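PDB 2D16: hypothetical protein PH1918 from Pyrococcus horikoshii, which is of uncharacterised function but belongs to the adenosine-specific kinase family and may act as an adenosine monophosphate-protein transferase. Local coordinates for residues I7-P12 with F116-A121; V17-G22 with V82-M87. All blocks are in the same frame, centred on the assembly; numbering follows the deposited sequence.

Contact 1. Residues I7-P12 with F116-A121; sequences IDIEKP and FQVIVA
Asp8 and Gln117 lie side by side and point the same way. The amide nitrogen NE2 of Gln117 donates to OD1 of Asp8 at 2.9 Å. The bond is nearly straight, 166° at the hydrogen. It meets the oxygen on its syn side, about 32° out of the carboxylate plane, while the acceptor lies in the plane of the amide. Gln117 holds CG anti to its carbonyl carbon (chi1 -57°) and runs straight on from there, which carries the amide out to the carboxylate. A water bridges the same OD1 to the carbonyl oxygen of Phe116.

Ile7 and Val118 lie on the opposite face from Asp8 and Gln117, and Ile9 and Val120 add apolar contacts to them. Ile7 reaches Val120 through CD1, 3.7 Å from CG2. Ile9 CD1 meets CG2 of Val118 at 3.8 Å. Ile9 CG1 lies at the edge of the Phe116 ring, near the ring plane, 3.7 Å from CD2 of Phe116.

The backbones pair as antiparallel strands, and within this chain, strand 3-8 is an outer strand of a three-stranded sheet with 116-122 in the middle. Ile7 and Val118 are the hydrogen-bonded pair: Ile7 N donates to Val118 O at 2.9 Å, and Val118 N returns a bond to Ile7 O. One residue beyond Asp8, Ile9 N donates to Phe116 O at 2.9 Å. A second water links Ile9 O to Phe116 N. Farther along, the aliphatic part of Lys11 crosses Phe116, CE lying 4.2 Å from CB, while its NZ bonds to the carbonyl oxygen of Asn114.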
ATOM      1  N   ILE A   7     -16.542  16.717 -58.393  1.00 24.93           N
ATOM      2  CA  ILE A   7     -17.462  17.082 -57.330  1.00 25.89           C
ATOM      3  C   ILE A   7     -16.695  17.657 -56.149  1.00 25.35           C
ATOM      4  O   ILE A   7     -15.784  17.026 -55.618  1.00 23.68           O
ATOM      5  CB  ILE A   7     -18.271  15.854 -56.852  1.00 27.87           C
ATOM      6  CG1 ILE A   7     -19.126  15.318 -58.005  1.00 28.96           C
ATOM      7  CG2 ILE A   7     -19.149  16.232 -55.666  1.00 27.31           C
ATOM      8  CD1 ILE A   7     -19.832  14.020 -57.691  1.00 30.04           C
ATOM      9  N   ASP A   8     -17.055  18.873 -55.755  1.00 24.57           N
ATOM     10  CA  ASP A   8     -16.411  19.514 -54.622  1.00 24.57           C
ATOM     11  C   ASP A   8     -17.145  19.062 -53.368  1.00 25.33           C
ATOM     12  O   ASP A   8     -18.367  19.206 -53.275  1.00 24.90           O
ATOM     13  CB  ASP A   8     -16.499  21.041 -54.744  1.00 24.86           C
ATOM     14  CG  ASP A   8     -15.585  21.597 -55.820  1.00 24.81           C
ATOM     15  OD1 ASP A   8     -14.350  21.501 -55.662  1.00 27.00           O
ATOM     16  OD2 ASP A   8     -16.102  22.132 -56.821  1.00 27.88           O
ATOM     17  N   ILE A   9     -16.409  18.495 -52.417  1.00 23.69           N
ATOM     18  CA  ILE A   9     -17.012  18.046 -51.172  1.00 24.30           C
ATOM     19  C   ILE A   9     -17.406  19.274 -50.360  1.00 23.91           C
ATOM     20  O   ILE A   9     -16.585  20.165 -50.138  1.00 24.87           O
ATOM     21  CB  ILE A   9     -16.028  17.196 -50.336  1.00 25.43           C
ATOM     22  CG1 ILE A   9     -15.753  15.865 -51.043  1.00 24.50           C
ATOM     23  CG2 ILE A   9     -16.596  16.969 -48.935  1.00 26.94           C
ATOM     24  CD1 ILE A   9     -16.988  14.994 -51.214  1.00 26.40           C
ATOM     25  N   GLU A  10     -18.666  19.321 -49.941  1.00 23.98           N
ATOM     26  CA  GLU A  10     -19.163  20.435 -49.141  1.00 25.23           C
ATOM     27  C   GLU A  10     -19.007  20.074 -47.669  1.00 25.22           C
ATOM     28  O   GLU A  10     -19.605  19.108 -47.193  1.00 25.36           O
ATOM     29  CB  GLU A  10     -20.642  20.704 -49.439  1.00 26.78           C
ATOM     30  CG  GLU A  10     -21.159  21.999 -48.812  1.00 30.37           C
ATOM     31  CD  GLU A  10     -22.667  22.149 -48.896  1.00 31.67           C
ATOM     32  OE1 GLU A  10     -23.260  21.732 -49.914  1.00 34.12           O
ATOM     33  OE2 GLU A  10     -23.259  22.699 -47.942  1.00 35.54           O
ATOM     34  N   LYS A  11     -18.198  20.844 -46.952  1.00 25.16           N
ATOM     35  CA  LYS A  11     -17.975  20.590 -45.538  1.00 27.25           C
ATOM     36  C   LYS A  11     -17.447  21.837 -44.848  1.00 28.90           C
ATOM     37  O   LYS A  11     -16.729  22.632 -45.449  1.00 28.40           O
ATOM     38  CB  LYS A  11     -16.973  19.445 -45.355  1.00 26.80           C
ATOM     39  CG  LYS A  11     -15.621  19.687 -46.016  1.00 26.36           C
ATOM     40  CD  LYS A  11     -14.662  18.537 -45.746  1.00 25.88           C
ATOM     41  CE  LYS A  11     -13.388  18.651 -46.577  1.00 27.20           C
ATOM     42  NZ  LYS A  11     -12.629  19.907 -46.315  1.00 26.75           N
ATOM     43  N   PRO A  12     -17.811  22.033 -43.576  1.00 31.31           N
ATOM     44  CA  PRO A  12     -17.325  23.215 -42.866  1.00 32.78           C
ATOM     45  C   PRO A  12     -15.843  23.085 -42.512  1.00 33.82           C
ATOM     46  O   PRO A  12     -15.286  21.983 -42.502  1.00 32.21           O
ATOM     47  CB  PRO A  12     -18.231  23.276 -41.638  1.00 33.31           C
ATOM     48  CG  PRO A  12     -19.382  22.368 -41.875  1.00 34.09           C
ATOM     49  CD  PRO A  12     -18.805  21.301 -42.771  1.00 32.36           C
ATOM     50  N   PHE A 116     -11.426  19.336 -50.695  1.00 21.85           N
ATOM     51  CA  PHE A 116     -11.456  17.984 -51.253  1.00 21.34           C
ATOM     52  C   PHE A 116     -12.413  17.810 -52.426  1.00 20.62           C
ATOM     53  O   PHE A 116     -13.518  18.352 -52.412  1.00 21.59           O
ATOM     54  CB  PHE A 116     -11.869  17.045 -50.114  1.00 20.86           C
ATOM     55  CG  PHE A 116     -11.409  15.621 -50.266  1.00 21.02           C
ATOM     56  CD1 PHE A 116     -10.205  15.207 -49.706  1.00 21.53           C
ATOM     57  CD2 PHE A 116     -12.211  14.682 -50.900  1.00 21.08           C
ATOM     58  CE1 PHE A 116      -9.805  13.872 -49.769  1.00 22.39           C
ATOM     59  CE2 PHE A 116     -11.824  13.340 -50.974  1.00 21.12           C
ATOM     60  CZ  PHE A 116     -10.619  12.937 -50.404  1.00 21.79           C
ATOM     61  N   GLN A 117     -11.993  17.043 -53.432  1.00 19.82           N
ATOM     62  CA  GLN A 117     -12.839  16.779 -54.593  1.00 19.18           C
ATOM     63  C   GLN A 117     -12.884  15.290 -54.905  1.00 19.68           C
ATOM     64  O   GLN A 117     -11.920  14.564 -54.668  1.00 19.43           O
ATOM     65  CB  GLN A 117     -12.320  17.492 -55.844  1.00 21.30           C
ATOM     66  CG  GLN A 117     -12.180  18.990 -55.733  1.00 20.56           C
ATOM     67  CD  GLN A 117     -11.666  19.594 -57.025  1.00 23.53           C
ATOM     68  OE1 GLN A 117     -10.750  19.053 -57.647  1.00 22.81           O
ATOM     69  NE2 GLN A 117     -12.247  20.718 -57.435  1.00 22.35           N
ATOM     70  N   VAL A 118     -14.014  14.844 -55.438  1.00 19.02           N
ATOM     71  CA  VAL A 118     -14.179  13.450 -55.829  1.00 19.57           C
ATOM     72  C   VAL A 118     -14.400  13.469 -57.338  1.00 19.38           C
ATOM     73  O   VAL A 118     -15.304  14.151 -57.833  1.00 21.45           O
ATOM     74  CB  VAL A 118     -15.403  12.790 -55.113  1.00 17.34           C
ATOM     75  CG1 VAL A 118     -15.620  11.361 -55.638  1.00 17.99           C
ATOM     76  CG2 VAL A 118     -15.162  12.751 -53.603  1.00 20.09           C
ATOM     77  N   ILE A 119     -13.560  12.751 -58.079  1.00 19.61           N
ATOM     78  CA  ILE A 119     -13.700  12.701 -59.526  1.00 19.73           C
ATOM     79  C   ILE A 119     -14.561  11.490 -59.851  1.00 20.85           C
ATOM     80  O   ILE A 119     -14.227  10.361 -59.492  1.00 20.82           O
ATOM     81  CB  ILE A 119     -12.333  12.578 -60.225  1.00 21.05           C
ATOM     82  CG1 ILE A 119     -11.428  13.737 -59.789  1.00 21.47           C
ATOM     83  CG2 ILE A 119     -12.524  12.599 -61.741  1.00 20.58           C
ATOM     84  CD1 ILE A 119     -10.062  13.743 -60.452  1.00 23.57           C
ATOM     85  N   VAL A 120     -15.674  11.741 -60.529  1.00 20.30           N
ATOM     86  CA  VAL A 120     -16.623  10.693 -60.868  1.00 20.89           C
ATOM     87  C   VAL A 120     -16.813  10.502 -62.365  1.00 21.71           C
ATOM     88  O   VAL A 120     -16.899  11.469 -63.121  1.00 21.94           O
ATOM     89  CB  VAL A 120     -18.001  11.000 -60.230  1.00 22.29           C
ATOM     90  CG1 VAL A 120     -19.029   9.952 -60.655  1.00 21.14           C
ATOM     91  CG2 VAL A 120     -17.872  11.043 -58.713  1.00 22.86           C
ATOM     92  N   ALA A 121     -16.872   9.242 -62.786  1.00 21.63           N
ATOM     93  CA  ALA A 121     -17.093   8.905 -64.185  1.00 22.11           C
ATOM     94  C   ALA A 121     -18.479   8.277 -64.269  1.00 23.25           C
ATOM     95  O   ALA A 121     -18.837   7.462 -63.422  1.00 24.26           O
ATOM     96  CB  ALA A 121     -16.043   7.912 -64.663  1.00 21.65           C
TER
HETATM   97  O   HOH W   1     -13.443  21.442 -52.925  1.00 33.69           O
HETATM   98  O   HOH W   2     -13.816  20.245 -49.684  1.00 28.01           O

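Contact 2. Residues V17-G22 with V82-M87; sequences VIIGQG and VFVILM
Val17 starts the pairing by setting CB 3.6 Å from CD2 of Leu86, the two side chains lying alongside each other. Its CG2 stands anti to the backbone N and touches that same methyl. Ile18 is a hydrogen-bonded partner of Ile85. Its N donates to Ile85 O, and Ile85 N donates back to Ile18 O at 2.8 Å. Both side chains lie on the same face of the sheet, CB of Ile18 4.1 Å from CB of Ile85, and helix 92-100 covers both through Ile99. Ile19 points to the face of Val17, where its CD1 lies 3.6 Å from both CG1 and CG2 of Val84. Strands 16-22 and 82-88 are antiparallel neighbours inside a five-stranded sheet, and helix 64-77 packs on Val84 and Leu86.

Gly20 pairs with Phe83 by two backbone bonds, Gly20 N to Phe83 O at 3.0 Å and Phe83 N to Gly20 O at 2.9 Å. Phe83 has CG between its N and carbonyl carbon (chi1 63°), which lays the ring over the glycine. Gly20 CA makes a CH-pi contact, 3.7 Å from the ring centroid. Replacing Phe83 with an alanine is likely to uncover the Gly20 backbone and open a gap against Ile99. Gln21 crosses Val82 at about a right angle, OE1 lying 3.2 Å from CG2. That oxygen hydrogen-bonds to Tyr109, and NE2 to Gly80 O. Gly22 N sits at the Phe83 ring edge.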
ATOM      1  N   VAL A  17     -13.102  14.621 -43.839  1.00 20.61           N
ATOM      2  CA  VAL A  17     -13.912  13.808 -44.735  1.00 20.10           C
ATOM      3  C   VAL A  17     -13.163  12.528 -45.094  1.00 20.86           C
ATOM      4  O   VAL A  17     -11.942  12.536 -45.262  1.00 19.68           O
ATOM      5  CB  VAL A  17     -14.275  14.561 -46.046  1.00 20.70           C
ATOM      6  CG1 VAL A  17     -13.017  14.896 -46.836  1.00 19.25           C
ATOM      7  CG2 VAL A  17     -15.220  13.707 -46.892  1.00 20.88           C
ATOM      8  N   ILE A  18     -13.903  11.428 -45.175  1.00 20.31           N
ATOM      9  CA  ILE A  18     -13.340  10.137 -45.545  1.00 19.36           C
ATOM     10  C   ILE A  18     -14.299   9.539 -46.571  1.00 20.20           C
ATOM     11  O   ILE A  18     -15.502   9.450 -46.324  1.00 22.02           O
ATOM     12  CB  ILE A  18     -13.240   9.176 -44.337  1.00 20.61           C
ATOM     13  CG1 ILE A  18     -12.416   9.814 -43.217  1.00 18.67           C
ATOM     14  CG2 ILE A  18     -12.588   7.867 -44.777  1.00 21.46           C
ATOM     15  CD1 ILE A  18     -12.359   8.985 -41.945  1.00 22.77           C
ATOM     16  N   ILE A  19     -13.774   9.150 -47.727  1.00 19.27           N
ATOM     17  CA  ILE A  19     -14.602   8.567 -48.776  1.00 19.64           C
ATOM     18  C   ILE A  19     -14.108   7.144 -49.008  1.00 19.28           C
ATOM     19  O   ILE A  19     -12.906   6.916 -49.105  1.00 19.04           O
ATOM     20  CB  ILE A  19     -14.475   9.341 -50.110  1.00 21.53           C
ATOM     21  CG1 ILE A  19     -14.656  10.845 -49.881  1.00 24.91           C
ATOM     22  CG2 ILE A  19     -15.500   8.821 -51.108  1.00 20.00           C
ATOM     23  CD1 ILE A  19     -16.021  11.238 -49.369  1.00 26.97           C
ATOM     24  N   GLY A  20     -15.031   6.193 -49.108  1.00 18.10           N
ATOM     25  CA  GLY A  20     -14.622   4.818 -49.320  1.00 18.08           C
ATOM     26  C   GLY A  20     -15.573   4.018 -50.184  1.00 18.68           C
ATOM     27  O   GLY A  20     -16.627   4.509 -50.595  1.00 19.42           O
ATOM     28  N   GLN A  21     -15.185   2.781 -50.467  1.00 17.90           N
ATOM     29  CA  GLN A  21     -15.993   1.876 -51.278  1.00 18.09           C
ATOM     30  C   GLN A  21     -16.301   0.665 -50.404  1.00 19.50           C
ATOM     31  O   GLN A  21     -15.389   0.030 -49.858  1.00 18.10           O
ATOM     32  CB  GLN A  21     -15.218   1.446 -52.531  1.00 16.65           C
ATOM     33  CG  GLN A  21     -16.020   0.551 -53.492  1.00 18.97           C
ATOM     34  CD  GLN A  21     -17.056   1.316 -54.315  1.00 20.11           C
ATOM     35  OE1 GLN A  21     -16.862   2.493 -54.631  1.00 19.59           O
ATOM     36  NE2 GLN A  21     -18.163   0.661 -54.645  1.00 20.78           N
ATOM     37  N   GLY A  22     -17.589   0.356 -50.260  1.00 19.03           N
ATOM     38  CA  GLY A  22     -17.984  -0.765 -49.428  1.00 19.21           C
ATOM     39  C   GLY A  22     -18.936  -1.748 -50.081  1.00 19.89           C
ATOM     40  O   GLY A  22     -18.945  -1.914 -51.299  1.00 19.95           O
ATOM     41  N   VAL A  82     -20.583   3.458 -52.478  1.00 19.95           N
ATOM     42  CA  VAL A  82     -19.616   4.433 -51.995  1.00 19.92           C
ATOM     43  C   VAL A  82     -20.155   4.976 -50.675  1.00 20.43           C
ATOM     44  O   VAL A  82     -21.366   5.152 -50.518  1.00 19.81           O
ATOM     45  CB  VAL A  82     -19.450   5.611 -52.990  1.00 20.09           C
ATOM     46  CG1 VAL A  82     -18.722   6.773 -52.319  1.00 20.05           C
ATOM     47  CG2 VAL A  82     -18.677   5.151 -54.219  1.00 19.70           C
ATOM     48  N   PHE A  83     -19.271   5.210 -49.713  1.00 19.08           N
ATOM     49  CA  PHE A  83     -19.712   5.771 -48.449  1.00 19.80           C
ATOM     50  C   PHE A  83     -18.923   7.033 -48.151  1.00 19.77           C
ATOM     51  O   PHE A  83     -17.758   7.167 -48.542  1.00 19.19           O
ATOM     52  CB  PHE A  83     -19.606   4.744 -47.300  1.00 19.99           C
ATOM     53  CG  PHE A  83     -18.204   4.268 -46.996  1.00 19.05           C
ATOM     54  CD1 PHE A  83     -17.378   4.984 -46.132  1.00 20.02           C
ATOM     55  CD2 PHE A  83     -17.737   3.070 -47.530  1.00 19.15           C
ATOM     56  CE1 PHE A  83     -16.104   4.510 -45.795  1.00 19.94           C
ATOM     57  CE2 PHE A  83     -16.464   2.586 -47.203  1.00 18.54           C
ATOM     58  CZ  PHE A  83     -15.646   3.307 -46.332  1.00 19.49           C
ATOM     59  N   VAL A  84     -19.589   7.975 -47.494  1.00 19.80           N
ATOM     60  CA  VAL A  84     -18.984   9.250 -47.141  1.00 19.94           C
ATOM     61  C   VAL A  84     -19.111   9.504 -45.647  1.00 20.94           C
ATOM     62  O   VAL A  84     -20.197   9.385 -45.077  1.00 20.73           O
ATOM     63  CB  VAL A  84     -19.670  10.429 -47.878  1.00 20.72           C
ATOM     64  CG1 VAL A  84     -19.054  11.752 -47.423  1.00 21.37           C
ATOM     65  CG2 VAL A  84     -19.535  10.263 -49.385  1.00 21.20           C
ATOM     66  N   ILE A  85     -17.995   9.861 -45.021  1.00 19.26           N
ATOM     67  CA  ILE A  85     -17.980  10.156 -43.600  1.00 20.73           C
ATOM     68  C   ILE A  85     -17.490  11.581 -43.379  1.00 20.40           C
ATOM     69  O   ILE A  85     -16.497  11.995 -43.968  1.00 20.93           O
ATOM     70  CB  ILE A  85     -17.020   9.223 -42.824  1.00 20.13           C
ATOM     71  CG1 ILE A  85     -17.434   7.762 -43.011  1.00 18.69           C
ATOM     72  CG2 ILE A  85     -17.018   9.598 -41.343  1.00 20.40           C
ATOM     73  CD1 ILE A  85     -16.399   6.776 -42.503  1.00 19.13           C
ATOM     74  N   LEU A  86     -18.210  12.328 -42.550  1.00 20.66           N
ATOM     75  CA  LEU A  86     -17.814  13.687 -42.197  1.00 21.63           C
ATOM     76  C   LEU A  86     -17.784  13.661 -40.679  1.00 20.86           C
ATOM     77  O   LEU A  86     -18.781  13.329 -40.041  1.00 20.86           O
ATOM     78  CB  LEU A  86     -18.831  14.718 -42.706  1.00 22.74           C
ATOM     79  CG  LEU A  86     -18.861  14.942 -44.222  1.00 22.95           C
ATOM     80  CD1 LEU A  86     -19.952  15.940 -44.573  1.00 25.78           C
ATOM     81  CD2 LEU A  86     -17.504  15.453 -44.694  1.00 23.82           C
ATOM     82  N   MET A  87     -16.639  13.992 -40.096  1.00 21.40           N
ATOM     83  CA  MET A  87     -16.507  13.938 -38.648  1.00 22.25           C
ATOM     84  C   MET A  87     -15.702  15.078 -38.041  1.00 23.55           C
ATOM     85  O   MET A  87     -14.986  15.806 -38.733  1.00 22.82           O
ATOM     86  CB  MET A  87     -15.834  12.622 -38.250  1.00 23.83           C
ATOM     87  CG  MET A  87     -14.374  12.552 -38.712  1.00 23.61           C
ATOM     88  SD  MET A  87     -13.524  11.013 -38.286  1.00 23.42           S
ATOM     89  CE  MET A  87     -11.810  11.515 -38.454  1.00 22.98           C
TER

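Both contacts are antiparallel strand pairings, but they belong to different sheets. Contact 2 joins two inner strands of the five-stranded sheet and is buried. Its side-chain contacts are mostly apolar, and it covers the larger area, 581 against 386 Å². Contact 1 joins an outer strand to the middle of the three-stranded sheet and is partly buried. It adds a carboxylate-amide bond on the side of the exposed Asp8, and waters beside the backbone. The two touch where Phe116 packs on Val17 and Ile19, with Lys11 also against Val17 and Leu86. The face of the large sheet that carries Val17 and Ile19 thus meets contact 1, and the segment 7-12 leads on towards strand 16-22.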